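Local coordinates for protein cysteine desulfurase (Fervidobacterium islandicum, PDB 6A6E) that probably catalyses the pyridoxal-5'-phosphate-dependent removal of sulfur from cysteine, leaving alanine and supplying sulfur to the Suf iron-sulfur cluster system, at residues Ile119-Val131 with Gly148-Ile162. Sequence-based numbering, arbitrary orientation.
Sequences ILKTEDTVLISQV and GFKVAYITADEKGVI
From Lys-150 N to Asp-124 O at one end to Gln-130 N to Ile-154 O at the other, six backbone hydrogen bonds pair strands 125-129 and 150-154 in parallel, the two axes 4.4 Å apart at closest approach with their directions 35° apart. Ahead of the strands, Glu-123 N binds Gly-148 O in a straight N-H...O bond but from above the carbonyl plane, tying the type II turn 121-124 to the end of helix 138-147. Beside this turn, Leu-120 lays CD2 over one face of the Phe-149 ring, 3.9 Å from its centroid and only 16° off the normal, a CH-pi contact. Val-126 CG2 meets the same ring obliquely, 3.6 Å from Phe-149 CD1. With CG between the backbone N and the carbonyl carbon (chi1 51°), the Phe-149 ring is carried to both of these side chains. Farther along, Ile-128 and Tyr-153 run side by side, Ile-128 CG1 lying 3.6 Å from Tyr-153 CE2, while on the other face Leu-127 CD1 packs against Ala-152 CB and Ile-154 CG1. Past the strand, the extended Gln-130 side chain lies alongside Thr-155, and its OE1 accepts from Ala-156 N (3.0 Å) and from a water that also donates to Ala-156 O. With an alanine here in place of the glutamine, Ala-156 N would probably be left without this acceptor and the water without one of its two holds. The pair closes the beta-alpha-beta unit built around helix 138-147, whose Trp-140 packs on Val-126 and Ile-128; helix 164-173 covers Leu-127 and Ile-154 on the opposite face. Within this chain, strand 150-154 is an outermost strand of the seven-stranded sheet of this fold-type-I PLP enzyme, and there Tyr-153 OH hydrogen-bonds Phe-271 O of the second subunit.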
loop_
_atom_site.group_PDB
_atom_site.type_symbol
_atom_site.label_atom_id
_atom_site.label_comp_id
_atom_site.label_asym_id
_atom_site.label_seq_id
_atom_site.Cartn_x
_atom_site.Cartn_y
_atom_site.Cartn_z
ATOM N N ILE A 119 11.194 -11.548 -20.794
ATOM C CA ILE A 119 12.554 -11.116 -20.694
ATOM C C ILE A 119 13.328 -12.098 -19.807
ATOM O O ILE A 119 14.473 -12.477 -20.122
ATOM C CB ILE A 119 12.598 -9.729 -20.091
ATOM C CG1 ILE A 119 11.974 -8.743 -21.055
ATOM C CG2 ILE A 119 14.032 -9.357 -19.676
ATOM C CD1 ILE A 119 11.814 -7.341 -20.532
ATOM N N LEU A 120 12.758 -12.479 -18.673
ATOM C CA LEU A 120 13.374 -13.476 -17.815
ATOM C C LEU A 120 12.769 -14.813 -18.121
ATOM O O LEU A 120 11.614 -15.029 -17.778
ATOM C CB LEU A 120 13.155 -13.148 -16.337
ATOM C CG LEU A 120 13.800 -14.041 -15.274
ATOM C CD1 LEU A 120 15.297 -14.175 -15.374
ATOM C CD2 LEU A 120 13.438 -13.462 -13.906
ATOM N N LYS A 121 13.516 -15.698 -18.799
ATOM C CA LYS A 121 12.993 -17.016 -19.256
ATOM C C LYS A 121 13.510 -18.189 -18.474
ATOM O O LYS A 121 14.488 -18.062 -17.752
ATOM C CB LYS A 121 13.343 -17.286 -20.702
ATOM C CG LYS A 121 13.018 -16.194 -21.665
ATOM C CD LYS A 121 12.904 -16.851 -23.017
ATOM C CE LYS A 121 12.901 -15.840 -24.116
ATOM N NZ LYS A 121 14.310 -15.465 -24.348
ATOM N N THR A 122 12.899 -19.357 -18.667
ATOM C CA THR A 122 13.368 -20.601 -18.049
ATOM C C THR A 122 14.834 -20.753 -18.406
ATOM O O THR A 122 15.249 -20.417 -19.510
ATOM C CB THR A 122 12.599 -21.840 -18.552
ATOM O OG1 THR A 122 12.351 -21.668 -19.938
ATOM C CG2 THR A 122 11.282 -21.940 -17.975
ATOM N N GLU A 123 15.643 -21.183 -17.454
ATOM C CA GLU A 123 17.079 -21.310 -17.735
ATOM C C GLU A 123 17.901 -20.029 -18.037
ATOM O O GLU A 123 19.108 -20.133 -18.255
ATOM C CB GLU A 123 17.279 -22.341 -18.864
ATOM C CG GLU A 123 16.507 -23.628 -18.602
ATOM C CD GLU A 123 17.228 -24.825 -19.127
ATOM O OE1 GLU A 123 17.628 -24.779 -20.318
ATOM O OE2 GLU A 123 17.401 -25.787 -18.341
ATOM N N ASP A 124 17.289 -18.834 -18.047
ATOM C CA ASP A 124 18.070 -17.627 -17.782
ATOM C C ASP A 124 18.531 -17.680 -16.338
ATOM O O ASP A 124 17.990 -18.428 -15.511
ATOM C CB ASP A 124 17.261 -16.369 -17.971
ATOM C CG ASP A 124 17.033 -16.034 -19.410
ATOM O OD1 ASP A 124 17.747 -16.548 -20.269
ATOM O OD2 ASP A 124 16.121 -15.253 -19.693
ATOM N N THR A 125 19.508 -16.862 -16.030
ATOM C CA THR A 125 20.008 -16.782 -14.642
ATOM C C THR A 125 19.809 -15.382 -14.133
ATOM O O THR A 125 20.021 -14.424 -14.884
ATOM C CB THR A 125 21.525 -17.090 -14.557
ATOM O OG1 THR A 125 21.715 -18.432 -14.944
ATOM C CG2 THR A 125 22.102 -16.915 -13.156
ATOM N N VAL A 126 19.358 -15.311 -12.874
ATOM C CA VAL A 126 19.299 -14.115 -12.104
ATOM C C VAL A 126 20.436 -14.211 -11.130
ATOM O O VAL A 126 20.481 -15.156 -10.365
ATOM C CB VAL A 126 17.997 -13.995 -11.227
ATOM C CG1 VAL A 126 18.020 -12.666 -10.493
ATOM C CG2 VAL A 126 16.783 -14.047 -12.102
ATOM N N LEU A 127 21.266 -13.189 -11.094
ATOM C CA LEU A 127 22.359 -13.090 -10.146
ATOM C C LEU A 127 22.016 -12.085 -9.037
ATOM O O LEU A 127 21.808 -10.894 -9.300
ATOM C CB LEU A 127 23.604 -12.573 -10.847
ATOM C CG LEU A 127 24.864 -12.344 -10.006
ATOM C CD1 LEU A 127 25.295 -13.668 -9.388
ATOM C CD2 LEU A 127 25.977 -11.773 -10.892
ATOM N N ILE A 128 22.053 -12.552 -7.793
ATOM C CA ILE A 128 21.920 -11.674 -6.616
ATOM C C ILE A 128 23.135 -11.807 -5.711
ATOM O O ILE A 128 24.072 -12.448 -6.091
ATOM C CB ILE A 128 20.612 -11.965 -5.865
ATOM C CG1 ILE A 128 20.554 -13.374 -5.336
ATOM C CG2 ILE A 128 19.421 -11.743 -6.792
ATOM C CD1 ILE A 128 19.224 -13.688 -4.645
ATOM N N SER A 129 23.171 -11.150 -4.563
ATOM C CA SER A 129 24.286 -11.320 -3.671
ATOM C C SER A 129 23.887 -12.132 -2.428
ATOM O O SER A 129 22.710 -12.231 -2.092
ATOM C CB SER A 129 24.849 -9.969 -3.273
ATOM O OG SER A 129 24.347 -9.581 -2.026
ATOM N N GLN A 130 24.891 -12.698 -1.738
ATOM C CA GLN A 130 24.667 -13.445 -0.528
ATOM C C GLN A 130 24.166 -12.583 0.640
ATOM O O GLN A 130 23.663 -13.122 1.625
ATOM C CB GLN A 130 25.949 -14.194 -0.082
ATOM C CG GLN A 130 26.145 -15.481 -0.826
ATOM C CD GLN A 130 27.306 -16.379 -0.331
ATOM O OE1 GLN A 130 28.281 -15.932 0.256
ATOM N NE2 GLN A 130 27.161 -17.679 -0.599
ATOM N N VAL A 131 24.352 -11.280 0.590
ATOM C CA VAL A 131 23.925 -10.470 1.704
ATOM C C VAL A 131 22.525 -9.851 1.505
ATOM O O VAL A 131 22.110 -8.979 2.293
ATOM C CB VAL A 131 24.970 -9.363 1.989
ATOM C CG1 VAL A 131 26.376 -9.950 1.954
ATOM C CG2 VAL A 131 24.896 -8.239 0.994
ATOM N N GLY A 148 10.981 -21.229 -13.799
ATOM C CA GLY A 148 12.136 -22.005 -14.267
ATOM C C GLY A 148 13.516 -21.352 -14.373
ATOM O O GLY A 148 14.478 -22.024 -14.808
ATOM N N PHE A 149 13.662 -20.067 -14.005
ATOM C CA PHE A 149 14.981 -19.422 -14.141
ATOM C C PHE A 149 15.828 -19.964 -13.012
ATOM O O PHE A 149 15.298 -20.603 -12.133
ATOM C CB PHE A 149 14.917 -17.887 -14.132
ATOM C CG PHE A 149 14.147 -17.304 -12.964
ATOM C CD1 PHE A 149 14.787 -17.020 -11.790
ATOM C CD2 PHE A 149 12.789 -17.055 -13.058
ATOM C CE1 PHE A 149 14.111 -16.469 -10.715
ATOM C CE2 PHE A 149 12.096 -16.462 -11.989
ATOM C CZ PHE A 149 12.757 -16.204 -10.820
ATOM N N LYS A 150 17.121 -19.664 -13.034
ATOM C CA LYS A 150 18.044 -20.117 -12.023
ATOM C C LYS A 150 18.508 -18.898 -11.262
ATOM O O LYS A 150 18.513 -17.808 -11.782
ATOM C CB LYS A 150 19.275 -20.755 -12.656
ATOM C CG LYS A 150 18.976 -21.910 -13.585
ATOM C CD LYS A 150 20.278 -22.497 -14.170
ATOM C CE LYS A 150 19.988 -23.171 -15.520
ATOM N NZ LYS A 150 21.181 -23.738 -16.227
ATOM N N VAL A 151 18.893 -19.108 -10.030
ATOM C CA VAL A 151 19.422 -18.035 -9.211
ATOM C C VAL A 151 20.879 -18.355 -8.850
ATOM O O VAL A 151 21.181 -19.475 -8.402
ATOM C CB VAL A 151 18.591 -17.936 -7.930
ATOM C CG1 VAL A 151 19.136 -16.856 -7.040
ATOM C CG2 VAL A 151 17.098 -17.666 -8.292
ATOM N N ALA A 152 21.746 -17.363 -8.975
ATOM C CA ALA A 152 23.189 -17.494 -8.635
ATOM C C ALA A 152 23.556 -16.349 -7.749
ATOM O O ALA A 152 22.850 -15.324 -7.735
ATOM C CB ALA A 152 24.012 -17.444 -9.901
ATOM N N TYR A 153 24.617 -16.511 -6.967
ATOM C CA TYR A 153 24.998 -15.503 -5.977
ATOM C C TYR A 153 26.410 -14.983 -6.144
ATOM O O TYR A 153 27.292 -15.752 -6.435
ATOM C CB TYR A 153 24.928 -16.108 -4.585
ATOM C CG TYR A 153 23.532 -16.438 -4.154
ATOM C CD1 TYR A 153 22.920 -17.624 -4.542
ATOM C CD2 TYR A 153 22.829 -15.575 -3.338
ATOM C CE1 TYR A 153 21.632 -17.944 -4.137
ATOM C CE2 TYR A 153 21.559 -15.887 -2.926
ATOM C CZ TYR A 153 20.954 -17.056 -3.319
ATOM O OH TYR A 153 19.668 -17.360 -2.860
ATOM N N ILE A 154 26.625 -13.688 -5.939
ATOM C CA ILE A 154 27.947 -13.126 -5.683
ATOM C C ILE A 154 28.281 -13.427 -4.230
ATOM O O ILE A 154 27.469 -13.090 -3.338
ATOM C CB ILE A 154 27.924 -11.621 -5.884
ATOM C CG1 ILE A 154 27.512 -11.284 -7.335
ATOM C CG2 ILE A 154 29.246 -11.015 -5.496
ATOM C CD1 ILE A 154 27.151 -9.832 -7.491
ATOM N N THR A 155 29.418 -14.073 -3.963
ATOM C CA THR A 155 29.678 -14.557 -2.590
ATOM C C THR A 155 30.306 -13.485 -1.728
ATOM O O THR A 155 30.973 -12.582 -2.218
ATOM C CB THR A 155 30.610 -15.777 -2.581
ATOM O OG1 THR A 155 31.785 -15.407 -3.242
ATOM C CG2 THR A 155 30.028 -16.891 -3.375
ATOM N N ALA A 156 29.999 -13.526 -0.445
ATOM C CA ALA A 156 30.532 -12.624 0.514
ATOM C C ALA A 156 31.642 -13.322 1.277
ATOM O O ALA A 156 31.659 -14.559 1.301
ATOM C CB ALA A 156 29.461 -12.228 1.504
ATOM N N ASP A 157 32.520 -12.547 1.916
ATOM C CA ASP A 157 33.579 -13.138 2.689
ATOM C C ASP A 157 33.032 -13.406 4.105
ATOM O O ASP A 157 31.812 -13.216 4.388
ATOM C CB ASP A 157 34.900 -12.302 2.639
ATOM C CG ASP A 157 34.860 -11.033 3.483
ATOM O OD1 ASP A 157 33.882 -10.809 4.247
ATOM O OD2 ASP A 157 35.844 -10.235 3.417
ATOM N N GLU A 158 33.932 -13.786 5.002
ATOM C CA GLU A 158 33.521 -14.390 6.245
ATOM C C GLU A 158 33.138 -13.311 7.242
ATOM O O GLU A 158 32.608 -13.626 8.283
ATOM C CB GLU A 158 34.586 -15.370 6.771
ATOM C CG GLU A 158 35.846 -14.743 7.326
ATOM C CD GLU A 158 36.839 -15.793 7.886
ATOM O OE1 GLU A 158 36.719 -17.029 7.609
ATOM O OE2 GLU A 158 37.741 -15.360 8.629
ATOM N N LYS A 159 33.374 -12.041 6.885
ATOM C CA LYS A 159 32.854 -10.887 7.615
ATOM C C LYS A 159 31.562 -10.293 6.921
ATOM O O LYS A 159 31.046 -9.265 7.321
ATOM C CB LYS A 159 33.959 -9.846 7.795
ATOM C CG LYS A 159 34.926 -10.117 8.948
ATOM C CD LYS A 159 34.292 -9.829 10.305
ATOM C CE LYS A 159 35.274 -9.936 11.466
ATOM N NZ LYS A 159 34.541 -9.754 12.774
ATOM N N GLY A 160 31.109 -10.937 5.860
ATOM C CA GLY A 160 29.948 -10.492 5.109
ATOM C C GLY A 160 30.213 -9.446 4.030
ATOM O O GLY A 160 29.297 -8.867 3.525
ATOM N N VAL A 161 31.471 -9.239 3.662
ATOM C CA VAL A 161 31.861 -8.171 2.720
ATOM C C VAL A 161 31.774 -8.709 1.323
ATOM O O VAL A 161 32.158 -9.867 1.058
ATOM C CB VAL A 161 33.308 -7.622 3.011
ATOM C CG1 VAL A 161 33.705 -6.517 2.040
ATOM C CG2 VAL A 161 33.343 -7.046 4.373
ATOM N N ILE A 162 31.196 -7.903 0.425
ATOM C CA ILE A 162 31.229 -8.192 -1.014
ATOM C C ILE A 162 32.412 -7.368 -1.594
ATOM O O ILE A 162 32.327 -6.156 -1.687
ATOM C CB ILE A 162 29.932 -7.762 -1.725
ATOM C CG1 ILE A 162 28.732 -8.479 -1.143
ATOM C CG2 ILE A 162 30.057 -7.950 -3.250
ATOM C CD1 ILE A 162 28.573 -9.885 -1.596
HETATM O O HOH W 1 30.295 -17.241 1.592
#